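Local structure of beta-N-acetylhexosaminidase (Thermotoga neapolitana, 5C0Q) at residues B[328-333]-B[455-460]; B[332-337]-B[444-449]; B[428-433]-B[448-453]. The protein probably removes terminal non-reducing N-acetylhexosamine residues from N-acetyl-beta-D-hexosaminides, as a glycoside hydrolase family 3 enzyme. One frame throughout, in Å; residues are numbered along the deposited sequence.

Contact 1: residues B[328-333]-B[455-460]. With ZN (zinc ion), chain R.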
ATOM      1  N   VAL B 328      12.519 -11.855   8.908  1.00 16.93           N
ATOM      2  CA  VAL B 328      11.679 -12.981   9.222  1.00 14.74           C
ATOM      3  C   VAL B 328      11.892 -14.044   8.150  1.00 16.56           C
ATOM      4  O   VAL B 328      12.086 -15.216   8.474  1.00 20.16           O
ATOM      5  CB  VAL B 328      10.194 -12.578   9.333  1.00 13.97           C
ATOM      6  CG1 VAL B 328       9.330 -13.747   9.360  1.00 12.69           C
ATOM      7  CG2 VAL B 328       9.977 -11.760  10.552  1.00 14.06           C
ATOM      8  N   ALA B 329      11.864 -13.620   6.888  1.00 18.86           N
ATOM      9  CA  ALA B 329      12.032 -14.516   5.767  1.00 15.57           C
ATOM     10  C   ALA B 329      13.393 -15.166   5.780  1.00 16.96           C
ATOM     11  O   ALA B 329      13.500 -16.353   5.629  1.00 21.23           O
ATOM     12  CB  ALA B 329      11.822 -13.790   4.498  1.00 16.18           C
ATOM     13  N   GLU B 330      14.425 -14.384   6.029  1.00 18.06           N
ATOM     14  CA  GLU B 330      15.775 -14.901   6.109  1.00 17.69           C
ATOM     15  C   GLU B 330      15.916 -15.972   7.209  1.00 19.48           C
ATOM     16  O   GLU B 330      16.490 -17.031   7.005  1.00 25.69           O
ATOM     17  CB  GLU B 330      16.732 -13.749   6.359  1.00 19.94           C
ATOM     18  CG  GLU B 330      18.223 -14.079   6.352  1.00 32.59           C
ATOM     19  CD  GLU B 330      19.087 -12.919   6.871  1.00 43.99           C
ATOM     20  OE1 GLU B 330      19.471 -12.019   6.072  1.00 44.26           O
ATOM     21  OE2 GLU B 330      19.351 -12.899   8.103  1.00 49.11           O
ATOM     22  N   ARG B 331      15.384 -15.680   8.379  1.00 17.25           N
ATOM     23  CA  ARG B 331      15.613 -16.508   9.525  1.00 15.18           C
ATOM     24  C   ARG B 331      14.747 -17.785   9.518  1.00 17.22           C
ATOM     25  O   ARG B 331      15.065 -18.714  10.198  1.00 20.09           O
ATOM     26  CB  ARG B 331      15.403 -15.668  10.796  1.00 17.65           C
ATOM     27  CG  ARG B 331      16.669 -14.999  11.331  1.00 13.84           C
ATOM     28  CD  ARG B 331      16.486 -13.579  11.760  1.00 15.59           C
ATOM     29  NE  ARG B 331      16.435 -13.451  13.193  1.00 20.81           N
ATOM     30  CZ  ARG B 331      17.052 -12.550  13.951  1.00 18.25           C
ATOM     31  NH1 ARG B 331      17.790 -11.605  13.442  1.00 19.98           N
ATOM     32  NH2 ARG B 331      16.896 -12.608  15.256  1.00 18.64           N
ATOM     33  N   ALA B 332      13.675 -17.820   8.734  1.00 19.48           N
ATOM     34  CA  ALA B 332      12.791 -18.961   8.657  1.00 15.72           C
ATOM     35  C   ALA B 332      13.251 -19.984   7.640  1.00 19.08           C
ATOM     36  O   ALA B 332      12.520 -20.920   7.322  1.00 23.37           O
ATOM     37  CB  ALA B 332      11.404 -18.530   8.317  1.00 13.46           C
ATOM     38  N   ILE B 333      14.471 -19.849   7.159  1.00 19.30           N
ATOM     39  CA  ILE B 333      14.963 -20.767   6.161  1.00 23.45           C
ATOM     40  C   ILE B 333      15.875 -21.818   6.782  1.00 25.96           C
ATOM     41  O   ILE B 333      16.808 -21.490   7.493  1.00 28.61           O
ATOM     42  CB  ILE B 333      15.661 -19.994   5.042  1.00 25.06           C
ATOM     43  CG1 ILE B 333      14.564 -19.460   4.125  1.00 19.69           C
ATOM     44  CG2 ILE B 333      16.587 -20.893   4.243  1.00 22.19           C
ATOM     45  CD1 ILE B 333      14.955 -18.404   3.373  1.00 21.33           C
ATOM     46  N   VAL B 455      11.580 -17.031  -1.045  1.00 17.62           N
ATOM     47  CA  VAL B 455      12.226 -17.695  -2.148  1.00 16.05           C
ATOM     48  C   VAL B 455      13.554 -17.013  -2.408  1.00 15.53           C
ATOM     49  O   VAL B 455      14.579 -17.652  -2.546  1.00 21.27           O
ATOM     50  CB  VAL B 455      11.348 -17.669  -3.395  1.00 15.16           C
ATOM     51  CG1 VAL B 455      12.014 -18.443  -4.471  1.00 15.96           C
ATOM     52  CG2 VAL B 455      10.035 -18.329  -3.116  1.00 13.49           C
ATOM     53  N   TYR B 456      13.508 -15.690  -2.458  1.00 14.88           N
ATOM     54  CA  TYR B 456      14.678 -14.839  -2.581  1.00 14.63           C
ATOM     55  C   TYR B 456      15.696 -15.105  -1.485  1.00 17.03           C
ATOM     56  O   TYR B 456      16.869 -15.291  -1.763  1.00 21.71           O
ATOM     57  CB  TYR B 456      14.216 -13.380  -2.568  1.00 13.09           C
ATOM     58  CG  TYR B 456      15.244 -12.319  -2.476  1.00 13.66           C
ATOM     59  CD1 TYR B 456      15.851 -12.011  -1.267  1.00 15.34           C
ATOM     60  CD2 TYR B 456      15.544 -11.541  -3.573  1.00 17.00           C
ATOM     61  CE1 TYR B 456      16.767 -11.026  -1.174  1.00 16.15           C
ATOM     62  CE2 TYR B 456      16.457 -10.518  -3.487  1.00 16.87           C
ATOM     63  CZ  TYR B 456      17.058 -10.260  -2.294  1.00 15.12           C
ATOM     64  OH  TYR B 456      17.942  -9.245  -2.230  1.00 18.14           O
ATOM     65  N   LYS B 457      15.256 -15.123  -0.232  1.00 17.64           N
ATOM     66  CA  LYS B 457      16.202 -15.371   0.840  1.00 18.96           C
ATOM     67  C   LYS B 457      16.708 -16.822   0.798  1.00 21.58           C
ATOM     68  O   LYS B 457      17.808 -17.125   1.254  1.00 23.45           O
ATOM     69  CB  LYS B 457      15.574 -15.082   2.204  1.00 18.62           C
ATOM     70  CG  LYS B 457      15.433 -13.620   2.526  1.00 16.71           C
ATOM     71  CD  LYS B 457      16.780 -13.015   2.593  1.00 17.75           C
ATOM     72  CE  LYS B 457      16.756 -11.544   2.875  1.00 16.09           C
ATOM     73  NZ  LYS B 457      18.142 -11.171   2.967  1.00 19.15           N
ATOM     74  N   SER B 458      15.913 -17.726   0.235  1.00 20.97           N
ATOM     75  CA  SER B 458      16.356 -19.105   0.144  1.00 19.87           C
ATOM     76  C   SER B 458      17.511 -19.213  -0.869  1.00 20.89           C
ATOM     77  O   SER B 458      18.482 -19.914  -0.620  1.00 25.44           O
ATOM     78  CB  SER B 458      15.184 -20.038  -0.196  1.00 18.84           C
ATOM     79  OG  SER B 458      14.968 -20.190  -1.576  1.00 22.31           O
ATOM     80  N   PHE B 459      17.443 -18.481  -1.970  1.00 20.15           N
ATOM     81  CA  PHE B 459      18.589 -18.414  -2.895  1.00 19.15           C
ATOM     82  C   PHE B 459      19.830 -17.780  -2.251  1.00 22.37           C
ATOM     83  O   PHE B 459      20.951 -18.223  -2.479  1.00 24.85           O
ATOM     84  CB  PHE B 459      18.206 -17.656  -4.155  1.00 14.65           C
ATOM     85  CG  PHE B 459      17.113 -18.295  -4.910  1.00 15.25           C
ATOM     86  CD1 PHE B 459      17.025 -19.653  -4.990  1.00 15.99           C
ATOM     87  CD2 PHE B 459      16.119 -17.547  -5.472  1.00 16.16           C
ATOM     88  CE1 PHE B 459      16.005 -20.254  -5.659  1.00 14.63           C
ATOM     89  CE2 PHE B 459      15.100 -18.151  -6.144  1.00 14.52           C
ATOM     90  CZ  PHE B 459      15.047 -19.519  -6.222  1.00 13.54           C
ATOM     91  N   GLN B 460      19.639 -16.744  -1.445  1.00 21.34           N
ATOM     92  CA  GLN B 460      20.772 -16.165  -0.745  1.00 22.18           C
ATOM     93  C   GLN B 460      21.369 -17.119   0.262  1.00 23.66           C
ATOM     94  O   GLN B 460      22.555 -17.135   0.446  1.00 28.32           O
ATOM     95  CB  GLN B 460      20.395 -14.880  -0.034  1.00 23.96           C
ATOM     96  CG  GLN B 460      20.205 -13.730  -0.927  1.00 21.72           C
ATOM     97  CD  GLN B 460      20.137 -12.442  -0.152  1.00 24.01           C
ATOM     98  OE1 GLN B 460      19.524 -12.374   0.916  1.00 24.06           O
ATOM     99  NE2 GLN B 460      20.781 -11.418  -0.670  1.00 26.68           N
TER
HETATM  100 ZN    ZN R1004      19.970 -10.799   9.305  1.00 63.41          ZN

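Contact 2: residues B[332-337]-B[444-449]. With ZN (zinc ion), chain N.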
ATOM      1  N   ALA B 332      13.675 -17.820   8.734  1.00 19.48           N
ATOM      2  CA  ALA B 332      12.791 -18.961   8.657  1.00 15.72           C
ATOM      3  C   ALA B 332      13.251 -19.984   7.640  1.00 19.08           C
ATOM      4  O   ALA B 332      12.520 -20.920   7.322  1.00 23.37           O
ATOM      5  CB  ALA B 332      11.404 -18.530   8.317  1.00 13.46           C
ATOM      6  N   ILE B 333      14.471 -19.849   7.159  1.00 19.30           N
ATOM      7  CA  ILE B 333      14.963 -20.767   6.161  1.00 23.45           C
ATOM      8  C   ILE B 333      15.875 -21.818   6.782  1.00 25.96           C
ATOM      9  O   ILE B 333      16.808 -21.490   7.493  1.00 28.61           O
ATOM     10  CB  ILE B 333      15.661 -19.994   5.042  1.00 25.06           C
ATOM     11  CG1 ILE B 333      14.564 -19.460   4.125  1.00 19.69           C
ATOM     12  CG2 ILE B 333      16.587 -20.893   4.243  1.00 22.19           C
ATOM     13  CD1 ILE B 333      14.955 -18.404   3.373  1.00 21.33           C
ATOM     14  N   GLU B 334      15.515 -23.083   6.582  1.00 27.43           N
ATOM     15  CA  GLU B 334      16.316 -24.231   7.011  1.00 28.39           C
ATOM     16  C   GLU B 334      16.865 -24.899   5.715  1.00 30.19           C
ATOM     17  O   GLU B 334      16.172 -25.024   4.699  1.00 27.94           O
ATOM     18  CB  GLU B 334      15.503 -25.247   7.850  1.00 23.73           C
ATOM     19  CG  GLU B 334      14.438 -24.710   8.859  1.00 26.42           C
ATOM     20  CD  GLU B 334      13.572 -25.839   9.561  1.00 41.07           C
ATOM     21  OE1 GLU B 334      12.500 -25.547  10.140  1.00 38.78           O
ATOM     22  OE2 GLU B 334      13.866 -27.045   9.436  1.00 45.49           O
ATOM     23  N   CYS B 335      18.126 -25.259   5.704  1.00 30.47           N
ATOM     24  CA  CYS B 335      18.642 -25.935   4.536  1.00 31.31           C
ATOM     25  C   CYS B 335      19.573 -27.080   4.905  1.00 33.41           C
ATOM     26  O   CYS B 335      20.214 -27.048   5.938  1.00 39.43           O
ATOM     27  CB  CYS B 335      19.338 -24.937   3.640  1.00 36.17           C
ATOM     28  SG  CYS B 335      20.733 -24.321   4.445  1.00 45.18           S
ATOM     29  N   THR B 336      19.661 -28.090   4.053  1.00 33.20           N
ATOM     30  CA  THR B 336      20.717 -29.094   4.211  1.00 33.68           C
ATOM     31  C   THR B 336      22.020 -28.580   3.602  1.00 37.51           C
ATOM     32  O   THR B 336      22.062 -27.502   3.033  1.00 38.82           O
ATOM     33  CB  THR B 336      20.348 -30.461   3.577  1.00 32.17           C
ATOM     34  OG1 THR B 336      20.100 -30.315   2.168  1.00 32.45           O
ATOM     35  CG2 THR B 336      19.124 -31.053   4.250  1.00 28.49           C
ATOM     36  N   ARG B 337      23.090 -29.351   3.739  1.00 45.58           N
ATOM     37  CA  ARG B 337      24.373 -28.915   3.236  1.00 41.19           C
ATOM     38  C   ARG B 337      24.408 -29.143   1.720  1.00 44.26           C
ATOM     39  O   ARG B 337      23.991 -30.191   1.216  1.00 38.86           O
ATOM     40  CB  ARG B 337      25.503 -29.675   3.936  1.00 44.63           C
ATOM     41  CG  ARG B 337      26.847 -29.163   3.542  1.00 53.41           C
ATOM     42  CD  ARG B 337      26.877 -27.715   3.993  1.00 54.33           C
ATOM     43  NE  ARG B 337      28.148 -27.027   3.806  1.00 57.81           N
ATOM     44  CZ  ARG B 337      28.344 -25.767   4.176  1.00 58.86           C
ATOM     45  NH1 ARG B 337      27.369 -25.103   4.795  1.00 53.94           N
ATOM     46  NH2 ARG B 337      29.514 -25.180   3.965  1.00 60.89           N
ATOM     47  N   VAL B 444      17.668 -30.444   0.607  1.00 23.19           N
ATOM     48  CA  VAL B 444      16.393 -29.829   0.928  1.00 23.21           C
ATOM     49  C   VAL B 444      16.532 -28.412   1.524  1.00 25.41           C
ATOM     50  O   VAL B 444      17.363 -28.151   2.379  1.00 27.79           O
ATOM     51  CB  VAL B 444      15.577 -30.720   1.885  1.00 22.25           C
ATOM     52  CG1 VAL B 444      14.327 -30.011   2.353  1.00 25.18           C
ATOM     53  CG2 VAL B 444      15.166 -31.997   1.204  1.00 22.67           C
ATOM     54  N   VAL B 445      15.718 -27.504   1.014  1.00 23.83           N
ATOM     55  CA  VAL B 445      15.529 -26.175   1.559  1.00 23.20           C
ATOM     56  C   VAL B 445      14.094 -26.036   2.015  1.00 23.72           C
ATOM     57  O   VAL B 445      13.190 -26.308   1.240  1.00 22.87           O
ATOM     58  CB  VAL B 445      15.830 -25.065   0.503  1.00 22.41           C
ATOM     59  CG1 VAL B 445      15.424 -23.680   1.016  1.00 19.59           C
ATOM     60  CG2 VAL B 445      17.256 -25.097   0.103  1.00 21.43           C
ATOM     61  N   ILE B 446      13.875 -25.644   3.266  1.00 22.88           N
ATOM     62  CA  ILE B 446      12.525 -25.347   3.720  1.00 23.71           C
ATOM     63  C   ILE B 446      12.376 -23.847   3.921  1.00 22.05           C
ATOM     64  O   ILE B 446      13.145 -23.241   4.637  1.00 23.26           O
ATOM     65  CB  ILE B 446      12.175 -26.079   5.018  1.00 26.33           C
ATOM     66  CG1 ILE B 446      12.365 -27.586   4.831  1.00 24.53           C
ATOM     67  CG2 ILE B 446      10.754 -25.717   5.471  1.00 22.23           C
ATOM     68  CD1 ILE B 446      12.380 -28.335   6.088  1.00 26.42           C
ATOM     69  N   THR B 447      11.395 -23.254   3.272  1.00 19.52           N
ATOM     70  CA  THR B 447      11.198 -21.824   3.337  1.00 20.65           C
ATOM     71  C   THR B 447      10.135 -21.414   4.310  1.00 21.30           C
ATOM     72  O   THR B 447      10.133 -20.295   4.771  1.00 22.73           O
ATOM     73  CB  THR B 447      10.805 -21.250   1.999  1.00 20.37           C
ATOM     74  OG1 THR B 447       9.746 -22.050   1.469  1.00 25.42           O
ATOM     75  CG2 THR B 447      11.969 -21.248   1.055  1.00 21.62           C
ATOM     76  N   HIS B 448       9.184 -22.303   4.543  1.00 22.63           N
ATOM     77  CA  HIS B 448       8.032 -22.029   5.384  1.00 22.80           C
ATOM     78  C   HIS B 448       7.131 -20.974   4.777  1.00 19.72           C
ATOM     79  O   HIS B 448       6.277 -20.445   5.464  1.00 23.67           O
ATOM     80  CB  HIS B 448       8.440 -21.586   6.796  1.00 20.09           C
ATOM     81  CG  HIS B 448       9.284 -22.576   7.528  1.00 18.65           C
ATOM     82  ND1 HIS B 448      10.639 -22.407   7.710  1.00 21.61           N
ATOM     83  CD2 HIS B 448       8.971 -23.758   8.104  1.00 18.61           C
ATOM     84  CE1 HIS B 448      11.115 -23.431   8.392  1.00 23.65           C
ATOM     85  NE2 HIS B 448      10.123 -24.260   8.648  1.00 23.02           N
ATOM     86  N   SER B 449       7.316 -20.686   3.491  1.00 21.42           N
ATOM     87  CA  SER B 449       6.537 -19.655   2.814  1.00 19.95           C
ATOM     88  C   SER B 449       6.626 -19.720   1.298  1.00 19.52           C
ATOM     89  O   SER B 449       7.624 -20.116   0.757  1.00 20.46           O
ATOM     90  CB  SER B 449       7.005 -18.281   3.288  1.00 17.72           C
ATOM     91  OG  SER B 449       6.303 -17.248   2.660  1.00 22.55           O
TER
HETATM   92 ZN    ZN N1010      10.187 -26.186   9.991  1.00 48.28          ZN

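Contact 3: residues B[428-433]-B[448-453]. With ZN (zinc ion), chain N.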
ATOM      1  N   PHE B 428      12.957 -27.592  -2.847  1.00 21.34           N
ATOM      2  CA  PHE B 428      12.461 -26.452  -2.105  1.00 19.40           C
ATOM      3  C   PHE B 428      11.078 -26.754  -1.581  1.00 19.40           C
ATOM      4  O   PHE B 428      10.116 -26.734  -2.321  1.00 22.11           O
ATOM      5  CB  PHE B 428      12.426 -25.209  -2.990  1.00 18.08           C
ATOM      6  CG  PHE B 428      13.769 -24.719  -3.407  1.00 21.85           C
ATOM      7  CD1 PHE B 428      14.416 -25.254  -4.513  1.00 23.91           C
ATOM      8  CD2 PHE B 428      14.389 -23.699  -2.712  1.00 21.10           C
ATOM      9  CE1 PHE B 428      15.659 -24.777  -4.912  1.00 20.61           C
ATOM     10  CE2 PHE B 428      15.624 -23.241  -3.106  1.00 21.22           C
ATOM     11  CZ  PHE B 428      16.255 -23.775  -4.208  1.00 20.47           C
ATOM     12  N   ILE B 429      10.973 -27.071  -0.301  1.00 18.89           N
ATOM     13  CA  ILE B 429       9.668 -27.325   0.269  1.00 21.33           C
ATOM     14  C   ILE B 429       9.030 -26.024   0.664  1.00 19.96           C
ATOM     15  O   ILE B 429       9.383 -25.438   1.661  1.00 23.31           O
ATOM     16  CB  ILE B 429       9.714 -28.285   1.474  1.00 25.91           C
ATOM     17  CG1 ILE B 429       9.867 -29.715   0.990  1.00 27.05           C
ATOM     18  CG2 ILE B 429       8.375 -28.341   2.133  1.00 26.87           C
ATOM     19  CD1 ILE B 429      11.244 -30.142   0.776  1.00 25.68           C
ATOM     20  N   ILE B 430       8.095 -25.556  -0.133  1.00 19.29           N
ATOM     21  CA  ILE B 430       7.636 -24.222   0.102  1.00 21.52           C
ATOM     22  C   ILE B 430       6.261 -24.149   0.694  1.00 21.60           C
ATOM     23  O   ILE B 430       5.863 -23.094   1.093  1.00 24.24           O
ATOM     24  CB  ILE B 430       7.713 -23.340  -1.208  1.00 18.90           C
ATOM     25  CG1 ILE B 430       6.865 -23.938  -2.320  1.00 18.47           C
ATOM     26  CG2 ILE B 430       9.144 -23.232  -1.650  1.00 16.90           C
ATOM     27  CD1 ILE B 430       6.734 -23.064  -3.480  1.00 19.83           C
ATOM     28  N   ARG B 431       5.530 -25.248   0.812  1.00 28.50           N
ATOM     29  CA  ARG B 431       4.240 -25.119   1.490  1.00 28.44           C
ATOM     30  C   ARG B 431       4.118 -25.925   2.761  1.00 35.12           C
ATOM     31  O   ARG B 431       4.046 -25.376   3.836  1.00 37.30           O
ATOM     32  CB  ARG B 431       3.108 -25.526   0.581  1.00 28.61           C
ATOM     33  CG  ARG B 431       2.851 -24.572  -0.478  1.00 33.66           C
ATOM     34  CD  ARG B 431       1.415 -24.475  -0.724  1.00 32.20           C
ATOM     35  NE  ARG B 431       0.743 -24.177   0.508  1.00 32.76           N
ATOM     36  CZ  ARG B 431      -0.542 -23.872   0.572  1.00 44.81           C
ATOM     37  NH1 ARG B 431      -1.252 -23.815  -0.548  1.00 38.41           N
ATOM     38  NH2 ARG B 431      -1.109 -23.615   1.749  1.00 45.12           N
ATOM     39  N   ASN B 432       4.085 -27.240   2.641  1.00 41.17           N
ATOM     40  CA  ASN B 432       3.831 -28.053   3.805  1.00 35.11           C
ATOM     41  C   ASN B 432       5.138 -28.653   4.285  1.00 34.61           C
ATOM     42  O   ASN B 432       5.595 -29.660   3.783  1.00 40.79           O
ATOM     43  CB  ASN B 432       2.787 -29.111   3.441  1.00 39.37           C
ATOM     44  CG  ASN B 432       2.425 -30.041   4.609  1.00 53.29           C
ATOM     45  OD1 ASN B 432       2.880 -29.870   5.747  1.00 47.60           O
ATOM     46  ND2 ASN B 432       1.566 -31.021   4.321  1.00 52.47           N
ATOM     47  N   PRO B 433       5.735 -28.050   5.297  1.00 34.04           N
ATOM     48  CA  PRO B 433       7.092 -28.428   5.686  1.00 38.01           C
ATOM     49  C   PRO B 433       7.189 -29.820   6.302  1.00 37.53           C
ATOM     50  O   PRO B 433       8.283 -30.276   6.617  1.00 36.48           O
ATOM     51  CB  PRO B 433       7.471 -27.344   6.706  1.00 32.22           C
ATOM     52  CG  PRO B 433       6.208 -26.947   7.289  1.00 32.30           C
ATOM     53  CD  PRO B 433       5.173 -27.042   6.199  1.00 36.74           C
ATOM     54  N   HIS B 448       9.184 -22.303   4.543  1.00 22.63           N
ATOM     55  CA  HIS B 448       8.032 -22.029   5.384  1.00 22.80           C
ATOM     56  C   HIS B 448       7.131 -20.974   4.777  1.00 19.72           C
ATOM     57  O   HIS B 448       6.277 -20.445   5.464  1.00 23.67           O
ATOM     58  CB  HIS B 448       8.440 -21.586   6.796  1.00 20.09           C
ATOM     59  CG  HIS B 448       9.284 -22.576   7.528  1.00 18.65           C
ATOM     60  ND1 HIS B 448      10.639 -22.407   7.710  1.00 21.61           N
ATOM     61  CD2 HIS B 448       8.971 -23.758   8.104  1.00 18.61           C
ATOM     62  CE1 HIS B 448      11.115 -23.431   8.392  1.00 23.65           C
ATOM     63  NE2 HIS B 448      10.123 -24.260   8.648  1.00 23.02           N
ATOM     64  N   SER B 449       7.316 -20.686   3.491  1.00 21.42           N
ATOM     65  CA  SER B 449       6.537 -19.655   2.814  1.00 19.95           C
ATOM     66  C   SER B 449       6.626 -19.720   1.298  1.00 19.52           C
ATOM     67  O   SER B 449       7.624 -20.116   0.757  1.00 20.46           O
ATOM     68  CB  SER B 449       7.005 -18.281   3.288  1.00 17.72           C
ATOM     69  OG  SER B 449       6.303 -17.248   2.660  1.00 22.55           O
ATOM     70  N   THR B 450       5.572 -19.315   0.619  1.00 17.50           N
ATOM     71  CA  THR B 450       5.606 -19.178  -0.824  1.00 19.40           C
ATOM     72  C   THR B 450       5.998 -17.765  -1.314  1.00 22.78           C
ATOM     73  O   THR B 450       6.076 -17.525  -2.506  1.00 25.38           O
ATOM     74  CB  THR B 450       4.257 -19.507  -1.429  1.00 20.60           C
ATOM     75  OG1 THR B 450       3.285 -18.628  -0.865  1.00 20.67           O
ATOM     76  CG2 THR B 450       3.860 -20.931  -1.114  1.00 22.18           C
ATOM     77  N   LYS B 451       6.250 -16.841  -0.409  1.00 18.63           N
ATOM     78  CA  LYS B 451       6.415 -15.460  -0.795  1.00 17.16           C
ATOM     79  C   LYS B 451       7.738 -15.176  -1.487  1.00 17.08           C
ATOM     80  O   LYS B 451       8.772 -15.728  -1.115  1.00 20.40           O
ATOM     81  CB  LYS B 451       6.289 -14.545   0.422  1.00 16.86           C
ATOM     82  CG  LYS B 451       4.963 -14.619   1.096  1.00 16.64           C
ATOM     83  CD  LYS B 451       3.860 -14.225   0.216  1.00 13.85           C
ATOM     84  CE  LYS B 451       2.658 -14.012   1.037  1.00 16.04           C
ATOM     85  NZ  LYS B 451       1.434 -13.858   0.259  1.00 24.99           N
ATOM     86  N   PRO B 452       7.697 -14.305  -2.498  1.00 14.74           N
ATOM     87  CA  PRO B 452       8.903 -13.948  -3.242  1.00 12.71           C
ATOM     88  C   PRO B 452      10.092 -13.602  -2.354  1.00 13.50           C
ATOM     89  O   PRO B 452      11.167 -14.075  -2.658  1.00 18.38           O
ATOM     90  CB  PRO B 452       8.447 -12.735  -4.058  1.00 12.55           C
ATOM     91  CG  PRO B 452       7.033 -12.945  -4.282  1.00  9.26           C
ATOM     92  CD  PRO B 452       6.491 -13.689  -3.078  1.00 11.62           C
ATOM     93  N   ILE B 453       9.910 -12.881  -1.257  1.00 14.06           N
ATOM     94  CA  ILE B 453      11.029 -12.572  -0.376  1.00 11.89           C
ATOM     95  C   ILE B 453      11.679 -13.806   0.284  1.00 15.36           C
ATOM     96  O   ILE B 453      12.905 -13.824   0.501  1.00 16.92           O
ATOM     97  CB  ILE B 453      10.604 -11.544   0.699  1.00 10.43           C
ATOM     98  CG1 ILE B 453      11.778 -11.106   1.566  1.00 13.44           C
ATOM     99  CG2 ILE B 453       9.495 -12.083   1.575  1.00 12.49           C
ATOM    100  CD1 ILE B 453      12.961 -10.552   0.844  1.00 14.29           C
TER
HETATM  101 ZN    ZN N1010      10.187 -26.186   9.991  1.00 48.28          ZN

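Contact 1: residues B[328-333]-B[455-460]
K457 and E330 meet where the end of helix 324-331 packs against helix 452-463 of the C-terminal alpha/beta domain. The interaction is ionic at one side of this helix pair and apolar at the other. On the ionic side, K457 NZ approaches E330 OE1 at 3.5 Å, a salt bridge with only a weak hydrogen bond. The same ammonium group has a firmer partner in its own helix, Q460 OE1, 2.8 Å from K457 NZ and reached in the plane of the amide. D47 of helix 42-52 adds a second salt bridge, so a long, cationic side chain suits this buried spot. With chi1 at -175° and an extended chain, E330 carries its carboxylate out to the level of that ammonium group, and E330 OE2 binds a zinc ion at 2.5 Å, together with E327. Zinc and ammonium thus draw on different oxygens of one carboxylate.

The apolar contacts use the lysine's methylenes. A bend at chi2 (-63°) lays the chain across the neighbouring helix, with K457 CG 3.7 Å from E330 N and K457 CD 3.8 Å from E330 CB. A329 CB lies 4.1 Å from K457 CG, and so small a side chain probably helps the lysine lie close; A329 also packs on P79 of the second subunit. With a methionine in place of K457, the carboxylates of E330 and D47 would probably lose the cation they share.

Beyond the helix end, I333 lays its aliphatic tip against K457 and S458. Its CD1 lies 3.6 Å from K457 CB and 3.4 Å from S458 N.

Contact 2: residues B[332-337]-B[444-449]
E334 pairs with I446 as an antiparallel hydrogen-bonded pair, making 334-335 an edge strand against 443-446 in the mixed sheet of the C-terminal domain. E334 N gives a bond of 3.1 Å to I446 O, and I446 N returns one to E334 O. C335 and V445 follow as a non-hydrogen-bonded pair, their side chains on the other face, and C335 is tied further by its disulfide to C466. At the end of the pairing T336 closes the edge twice: its N binds V444 O, and its OG1 accepts from V444 N at 2.9 Å. With chi1 at 60° the hydroxyl sits close to its own main chain, which lets OG1 stand in for a backbone acceptor.

From CB, the side chain of E334 leaves on the face it shares with I446. Its first torsion, chi1 -38°, turns CG opposite the carbonyl carbon, where CG lies 3.6 Å from H448 CE1. CD continues past the edge of that imidazole, the carboxylate plane turned 48° from the ring. OE2 lies 3.9 Å from I446 CD1, while OE1 ends on a zinc ion at 2.4 Å.

H448 reaches the same zinc through NE2, also at 2.4 Å. One ring face is covered by the CG2 methyl of I446, above its centre, and ND1 points to A332 O; that pair measures a very short 2.4 Å, so its exact length is doubtful. K86 of the second subunit supplies the third ligand. Because NE2 gives its lone pair to the zinc, the proton of a neutral H448 would sit on ND1, which faces A332 O. The lysine amine probably binds in its neutral form, so one zinc joins carboxylate, imidazole and amine across the subunit interface.

Contact 3: residues B[428-433]-B[448-453]
T450 lies against I430 and R431, where the loop after strand 425-429 passes the turn that leads into helix 452-463. Its methyl does the touching: T450 CG2 is 3.7 Å from I430 O and 3.8 Å from R431 CG, with the arginine's chain crossing it at a slant. Beside this, the carbonyl of I430 faces the backbone of S449, I430 O being 3.5 Å from S449 C, and I430 CB meets S449 O at 3.8 Å. No hydrogen bond crosses between the two loops, so van der Waals contact is what joins them. At the far end P433 CB approaches H448 CD2 at 4.1 Å, a compact ring beside an imidazole that is bound to zinc through NE2.

The next shell explains the orientation. T450 has chi1 of 59°, which places CG2 opposite the carbonyl carbon and OG1 between the backbone N and the carbonyl carbon, from where it hydrogen-bonds to D366; a threonine thus serves both an apolar and a polar neighbour. S449 makes an ST turn, its OG accepting from K451 N at 3.1 Å with an N-H...O angle of 168°. The same hydroxyl also bonds to P79 O of the second subunit, whose L82 packs on both H448 and P433. K451 takes the N-cap position and P452 follows in the first turn, where a proline's missing N-H costs no helical bond.

The turn links strand 443-446 to helix 452-463. Strand 425-429 runs parallel beside 443-446 and has 399-404 as its other neighbour, while Y367 of helix 363-377 packs against I430 and R431.

The three contacts form one cluster of the C-terminal domain. The centre of contact 2 is about 8 Å from those of contact 1 and contact 3, which are themselves about 9 Å apart. Contact 2 grows out of contact 1, since A332 and I333 lead from helix 324-331 into the edge strand, and S458 CB of helix 452-463 packs on V445 CG1 at 3.8 Å. Contacts 2 and 3 share H448 and its zinc, and their strands are neighbours, with V445 O 2.8 Å from I429 N. The zinc at E330 is a separate site, 18.2 Å from the zinc at H448. All three contacts touch the second subunit, so the cluster belongs to the dimer interface.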